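Mandelate racemase / muconate lactonizing enzyme, C-terminal domain protein (Pseudovibrio sp. JE062, PDB 4JHM) is of unknown function but belongs to the enolase superfamily, pairing a mandelate racemase / muconate lactonizing enzyme N-terminal domain with a TIM-barrel-like C-terminal domain. Local coordinates at residues A[145-157]-A[177-191]. Numbering follows the deposited sequence.
Sequences TVEEYFPYIDDCI and ALVEAVEAKYGTSGI
Phe150 and Tyr186 both carry CG anti to their own carbonyl carbon (chi1 -56° and -45°), which sends the two rings into the groove between helices 149-157 and 177-186, each as a knob in a hole of the other helix. Phe150 settles among Ala181, Val182, Lys185 and Tyr186. The bent chain of Lys185 lays CD over the centre of one face of this ring, 3.9 Å from its centroid, while Val182 CG2 lies at the ring edge. Tyr186 sits among Phe150, Ile153, Asp154 and Ile157, with Ile153 CG2 over one face and Lys185 CB on the opposite one. Its OH has two acceptors within reach of one proton, Asp154 OD1 at 3.1 Å and Phe150 O at 3.2 Å; the Asp154 carboxylate stands nearly perpendicular to the phenol ring.

These are successive outer helices of the TIM-barrel-like domain, linked through strand 163-167, with the axes of 149-157 and 177-186 running in the same general sense at 47°. Toward the barrel, Ile153 packs on Ile164, and Val182 and Tyr186 on Phe193 of the adjacent parallel strand 192-196. At the N-terminal end of helix 149-157, Leu178 CD1 makes a CH-pi contact over one face of the Tyr149 ring, 3.6 Å from its centroid, while the phenol OH is hydrogen-bonded to His167 O. Val146 spreads its two methyls along one turn of the other helix, CG2 lying 3.5 Å from Leu178 CA and CG1 against Ala181 CB. A type I turn from Tyr186 to Ser189 follows the helix, and Ile191 then brings CD1 to 3.9 Å from Ile157 CG1.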
loop_
_atom_site.group_PDB
_atom_site.type_symbol
_atom_site.label_atom_id
_atom_site.label_comp_id
_atom_site.label_asym_id
_atom_site.label_seq_id
_atom_site.Cartn_x
_atom_site.Cartn_y
_atom_site.Cartn_z
ATOM N N THR A 145 -45.386 -11.521 -9.653
ATOM C CA THR A 145 -45.272 -12.661 -8.745
ATOM C C THR A 145 -44.214 -13.652 -9.213
ATOM O O THR A 145 -43.964 -13.795 -10.410
ATOM C CB THR A 145 -46.608 -13.412 -8.605
ATOM O OG1 THR A 145 -47.151 -13.675 -9.904
ATOM C CG2 THR A 145 -47.597 -12.595 -7.801
ATOM N N VAL A 146 -43.604 -14.339 -8.251
ATOM C CA VAL A 146 -42.559 -15.321 -8.524
ATOM C C VAL A 146 -43.023 -16.413 -9.480
ATOM O O VAL A 146 -42.233 -16.913 -10.283
ATOM C CB VAL A 146 -42.078 -15.998 -7.222
ATOM C CG1 VAL A 146 -41.400 -17.328 -7.521
ATOM C CG2 VAL A 146 -41.146 -15.076 -6.453
ATOM N N GLU A 147 -44.298 -16.783 -9.385
ATOM C CA GLU A 147 -44.841 -17.909 -10.150
ATOM C C GLU A 147 -44.931 -17.601 -11.645
ATOM O O GLU A 147 -44.887 -18.509 -12.472
ATOM C CB GLU A 147 -46.218 -18.316 -9.613
ATOM C CG GLU A 147 -46.191 -18.982 -8.240
ATOM C CD GLU A 147 -45.789 -18.033 -7.123
ATOM O OE1 GLU A 147 -46.027 -16.811 -7.252
ATOM O OE2 GLU A 147 -45.235 -18.509 -6.108
ATOM N N GLU A 148 -45.048 -16.322 -11.985
ATOM C CA GLU A 148 -45.098 -15.900 -13.384
ATOM C C GLU A 148 -43.790 -16.193 -14.116
ATOM O O GLU A 148 -43.758 -16.239 -15.344
ATOM C CB GLU A 148 -45.415 -14.404 -13.480
ATOM C CG GLU A 148 -46.823 -14.029 -13.031
ATOM C CD GLU A 148 -47.123 -12.551 -13.212
ATOM O OE1 GLU A 148 -47.133 -12.081 -14.369
ATOM O OE2 GLU A 148 -47.353 -11.858 -12.198
ATOM N N TYR A 149 -42.713 -16.386 -13.357
ATOM C CA TYR A 149 -41.389 -16.593 -13.934
ATOM C C TYR A 149 -41.206 -17.976 -14.554
ATOM O O TYR A 149 -40.434 -18.135 -15.498
ATOM C CB TYR A 149 -40.304 -16.367 -12.873
ATOM C CG TYR A 149 -39.930 -14.913 -12.678
ATOM C CD1 TYR A 149 -40.631 -14.106 -11.793
ATOM C CD2 TYR A 149 -38.877 -14.344 -13.387
ATOM C CE1 TYR A 149 -40.296 -12.776 -11.617
ATOM C CE2 TYR A 149 -38.538 -13.015 -13.220
ATOM C CZ TYR A 149 -39.250 -12.234 -12.332
ATOM O OH TYR A 149 -38.917 -10.910 -12.158
ATOM N N PHE A 150 -41.908 -18.975 -14.030
ATOM C CA PHE A 150 -41.651 -20.358 -14.428
ATOM C C PHE A 150 -42.056 -20.653 -15.874
ATOM O O PHE A 150 -41.274 -21.241 -16.623
ATOM C CB PHE A 150 -42.329 -21.340 -13.467
ATOM C CG PHE A 150 -41.934 -21.152 -12.027
ATOM C CD1 PHE A 150 -40.622 -20.876 -11.680
ATOM C CD2 PHE A 150 -42.878 -21.266 -11.017
ATOM C CE1 PHE A 150 -40.263 -20.707 -10.356
ATOM C CE2 PHE A 150 -42.522 -21.100 -9.690
ATOM C CZ PHE A 150 -41.213 -20.821 -9.359
ATOM N N PRO A 151 -43.278 -20.258 -16.276
ATOM C CA PRO A 151 -43.645 -20.438 -17.680
ATOM C C PRO A 151 -42.643 -19.767 -18.613
ATOM O O PRO A 151 -42.164 -20.387 -19.559
ATOM C CB PRO A 151 -45.012 -19.755 -17.779
ATOM C CG PRO A 151 -45.575 -19.836 -16.404
ATOM C CD PRO A 151 -44.398 -19.728 -15.476
ATOM N N TYR A 152 -42.323 -18.510 -18.334
ATOM C CA TYR A 152 -41.386 -17.762 -19.155
ATOM C C TYR A 152 -40.050 -18.491 -19.267
ATOM O O TYR A 152 -39.490 -18.616 -20.357
ATOM C CB TYR A 152 -41.168 -16.359 -18.580
ATOM C CG TYR A 152 -40.120 -15.571 -19.321
ATOM C CD1 TYR A 152 -38.781 -15.650 -18.959
ATOM C CD2 TYR A 152 -40.458 -14.761 -20.394
ATOM C CE1 TYR A 152 -37.812 -14.936 -19.638
ATOM C CE2 TYR A 152 -39.493 -14.044 -21.080
ATOM C CZ TYR A 152 -38.171 -14.137 -20.694
ATOM O OH TYR A 152 -37.205 -13.428 -21.366
ATOM N N ILE A 153 -39.534 -18.967 -18.141
ATOM C CA ILE A 153 -38.266 -19.686 -18.146
ATOM C C ILE A 153 -38.396 -20.993 -18.928
ATOM O O ILE A 153 -37.442 -21.442 -19.561
ATOM C CB ILE A 153 -37.770 -19.971 -16.715
ATOM C CG1 ILE A 153 -37.361 -18.662 -16.034
ATOM C CG2 ILE A 153 -36.596 -20.940 -16.739
ATOM C CD1 ILE A 153 -37.085 -18.797 -14.554
ATOM N N ASP A 154 -39.581 -21.596 -18.892
ATOM C CA ASP A 154 -39.818 -22.840 -19.617
ATOM C C ASP A 154 -39.787 -22.634 -21.138
ATOM O O ASP A 154 -39.321 -23.506 -21.871
ATOM C CB ASP A 154 -41.136 -23.481 -19.172
ATOM C CG ASP A 154 -41.041 -24.118 -17.791
ATOM O OD1 ASP A 154 -39.918 -24.234 -17.255
ATOM O OD2 ASP A 154 -42.087 -24.508 -17.238
ATOM N N ASP A 155 -40.276 -21.488 -21.609
ATOM C CA ASP A 155 -40.107 -21.113 -23.014
ATOM C C ASP A 155 -38.628 -20.945 -23.324
ATOM O O ASP A 155 -38.094 -21.588 -24.224
ATOM C CB ASP A 155 -40.813 -19.793 -23.327
ATOM C CG ASP A 155 -42.310 -19.920 -23.354
ATOM O OD1 ASP A 155 -42.815 -21.040 -23.578
ATOM O OD2 ASP A 155 -42.984 -18.888 -23.160
ATOM N N CYS A 156 -37.971 -20.066 -22.574
ATOM C CA CYS A 156 -36.564 -19.782 -22.793
ATOM C C CYS A 156 -35.806 -21.070 -23.089
ATOM O O CYS A 156 -35.004 -21.127 -24.020
ATOM C CB CYS A 156 -35.956 -19.086 -21.573
ATOM S SG CYS A 156 -36.547 -17.399 -21.289
ATOM N N ILE A 157 -36.081 -22.109 -22.306
ATOM C CA ILE A 157 -35.347 -23.369 -22.413
ATOM C C ILE A 157 -35.726 -24.164 -23.664
ATOM O O ILE A 157 -34.890 -24.863 -24.230
ATOM C CB ILE A 157 -35.537 -24.236 -21.154
ATOM C CG1 ILE A 157 -34.980 -23.499 -19.930
ATOM C CG2 ILE A 157 -34.840 -25.578 -21.320
ATOM C CD1 ILE A 157 -35.371 -24.110 -18.602
ATOM N N ALA A 177 -37.085 -14.610 -2.412
ATOM C CA ALA A 177 -38.174 -15.559 -2.628
ATOM C C ALA A 177 -38.157 -16.028 -4.076
ATOM O O ALA A 177 -38.477 -17.177 -4.376
ATOM C CB ALA A 177 -39.513 -14.922 -2.289
ATOM N N LEU A 178 -37.779 -15.125 -4.974
ATOM C CA LEU A 178 -37.654 -15.451 -6.384
ATOM C C LEU A 178 -36.460 -16.366 -6.592
ATOM O O LEU A 178 -36.595 -17.521 -6.985
ATOM C CB LEU A 178 -37.466 -14.171 -7.195
ATOM C CG LEU A 178 -36.990 -14.363 -8.634
ATOM C CD1 LEU A 178 -38.119 -14.895 -9.502
ATOM C CD2 LEU A 178 -36.463 -13.052 -9.193
ATOM N N VAL A 179 -35.282 -15.831 -6.308
ATOM C CA VAL A 179 -34.028 -16.533 -6.536
ATOM C C VAL A 179 -34.020 -17.976 -6.020
ATOM O O VAL A 179 -33.530 -18.870 -6.702
ATOM C CB VAL A 179 -32.857 -15.737 -5.922
ATOM C CG1 VAL A 179 -31.765 -16.664 -5.434
ATOM C CG2 VAL A 179 -32.311 -14.745 -6.940
ATOM N N GLU A 180 -34.563 -18.206 -4.828
ATOM C CA GLU A 180 -34.523 -19.532 -4.210
ATOM C C GLU A 180 -35.513 -20.509 -4.854
ATOM O O GLU A 180 -35.208 -21.694 -5.032
ATOM C CB GLU A 180 -34.781 -19.422 -2.703
ATOM C CG GLU A 180 -33.667 -18.708 -1.953
ATOM C CD GLU A 180 -33.815 -18.782 -0.443
ATOM O OE1 GLU A 180 -34.942 -18.603 0.057
ATOM O OE2 GLU A 180 -32.796 -19.006 0.245
ATOM N N ALA A 181 -36.693 -20.005 -5.204
ATOM C CA ALA A 181 -37.716 -20.815 -5.859
ATOM C C ALA A 181 -37.263 -21.272 -7.244
ATOM O O ALA A 181 -37.620 -22.363 -7.691
ATOM C CB ALA A 181 -39.016 -20.033 -5.963
ATOM N N VAL A 182 -36.484 -20.431 -7.919
ATOM C CA VAL A 182 -35.952 -20.765 -9.236
ATOM C C VAL A 182 -34.870 -21.832 -9.142
ATOM O O VAL A 182 -34.812 -22.736 -9.971
ATOM C CB VAL A 182 -35.363 -19.527 -9.941
ATOM C CG1 VAL A 182 -34.405 -19.946 -11.046
ATOM C CG2 VAL A 182 -36.473 -18.649 -10.503
ATOM N N GLU A 183 -34.008 -21.721 -8.138
ATOM C CA GLU A 183 -32.916 -22.679 -7.962
ATOM C C GLU A 183 -33.467 -24.057 -7.639
ATOM O O GLU A 183 -32.932 -25.066 -8.095
ATOM C CB GLU A 183 -31.958 -22.232 -6.851
ATOM C CG GLU A 183 -30.849 -23.232 -6.544
ATOM C CD GLU A 183 -29.856 -23.391 -7.684
ATOM O OE1 GLU A 183 -29.969 -22.655 -8.685
ATOM O OE2 GLU A 183 -28.951 -24.249 -7.576
ATOM N N ALA A 184 -34.536 -24.087 -6.849
ATOM C CA ALA A 184 -35.208 -25.334 -6.498
ATOM C C ALA A 184 -35.748 -26.051 -7.743
ATOM O O ALA A 184 -35.632 -27.274 -7.867
ATOM C CB ALA A 184 -36.335 -25.058 -5.515
ATOM N N LYS A 185 -36.332 -25.286 -8.662
ATOM C CA LYS A 185 -36.917 -25.856 -9.872
ATOM C C LYS A 185 -35.886 -26.204 -10.939
ATOM O O LYS A 185 -35.956 -27.276 -11.532
ATOM C CB LYS A 185 -37.947 -24.899 -10.478
ATOM C CG LYS A 185 -39.327 -24.981 -9.855
ATOM C CD LYS A 185 -40.410 -24.731 -10.893
ATOM C CE LYS A 185 -40.494 -25.883 -11.885
ATOM N NZ LYS A 185 -41.702 -25.804 -12.749
ATOM N N TYR A 186 -34.945 -25.298 -11.196
ATOM C CA TYR A 186 -34.026 -25.453 -12.328
ATOM C C TYR A 186 -32.555 -25.567 -11.927
ATOM O O TYR A 186 -31.671 -25.226 -12.709
ATOM C CB TYR A 186 -34.181 -24.277 -13.297
ATOM C CG TYR A 186 -35.610 -23.906 -13.618
ATOM C CD1 TYR A 186 -36.363 -24.656 -14.508
ATOM C CD2 TYR A 186 -36.200 -22.792 -13.039
ATOM C CE1 TYR A 186 -37.670 -24.314 -14.807
ATOM C CE2 TYR A 186 -37.503 -22.439 -13.331
ATOM C CZ TYR A 186 -38.234 -23.202 -14.214
ATOM O OH TYR A 186 -39.530 -22.843 -14.500
ATOM N N GLY A 187 -32.294 -26.056 -10.719
ATOM C CA GLY A 187 -30.926 -26.172 -10.207
ATOM C C GLY A 187 -30.047 -27.142 -10.983
ATOM O O GLY A 187 -28.857 -26.891 -11.170
ATOM N N THR A 188 -30.627 -28.253 -11.431
ATOM C CA THR A 188 -29.877 -29.258 -12.187
ATOM C C THR A 188 -30.315 -29.297 -13.652
ATOM O O THR A 188 -30.451 -30.367 -14.242
ATOM C CB THR A 188 -30.034 -30.663 -11.571
ATOM O OG1 THR A 188 -31.409 -31.063 -11.625
ATOM C CG2 THR A 188 -29.564 -30.671 -10.124
ATOM N N SER A 189 -30.519 -28.122 -14.233
ATOM C CA SER A 189 -30.986 -28.006 -15.609
ATOM C C SER A 189 -29.826 -27.853 -16.578
ATOM O O SER A 189 -29.944 -28.179 -17.757
ATOM C CB SER A 189 -31.889 -26.784 -15.739
ATOM O OG SER A 189 -32.608 -26.571 -14.541
ATOM N N GLY A 190 -28.709 -27.340 -16.073
ATOM C CA GLY A 190 -27.584 -26.971 -16.919
ATOM C C GLY A 190 -27.699 -25.534 -17.396
ATOM O O GLY A 190 -26.783 -25.005 -18.018
ATOM N N ILE A 191 -28.830 -24.899 -17.102
ATOM C CA ILE A 191 -29.054 -23.504 -17.463
ATOM C C ILE A 191 -28.247 -22.588 -16.554
ATOM O O ILE A 191 -28.205 -22.797 -15.344
ATOM C CB ILE A 191 -30.541 -23.125 -17.344
ATOM C CG1 ILE A 191 -31.389 -23.967 -18.299
ATOM C CG2 ILE A 191 -30.738 -21.648 -17.645
ATOM C CD1 ILE A 191 -31.105 -23.701 -19.762
#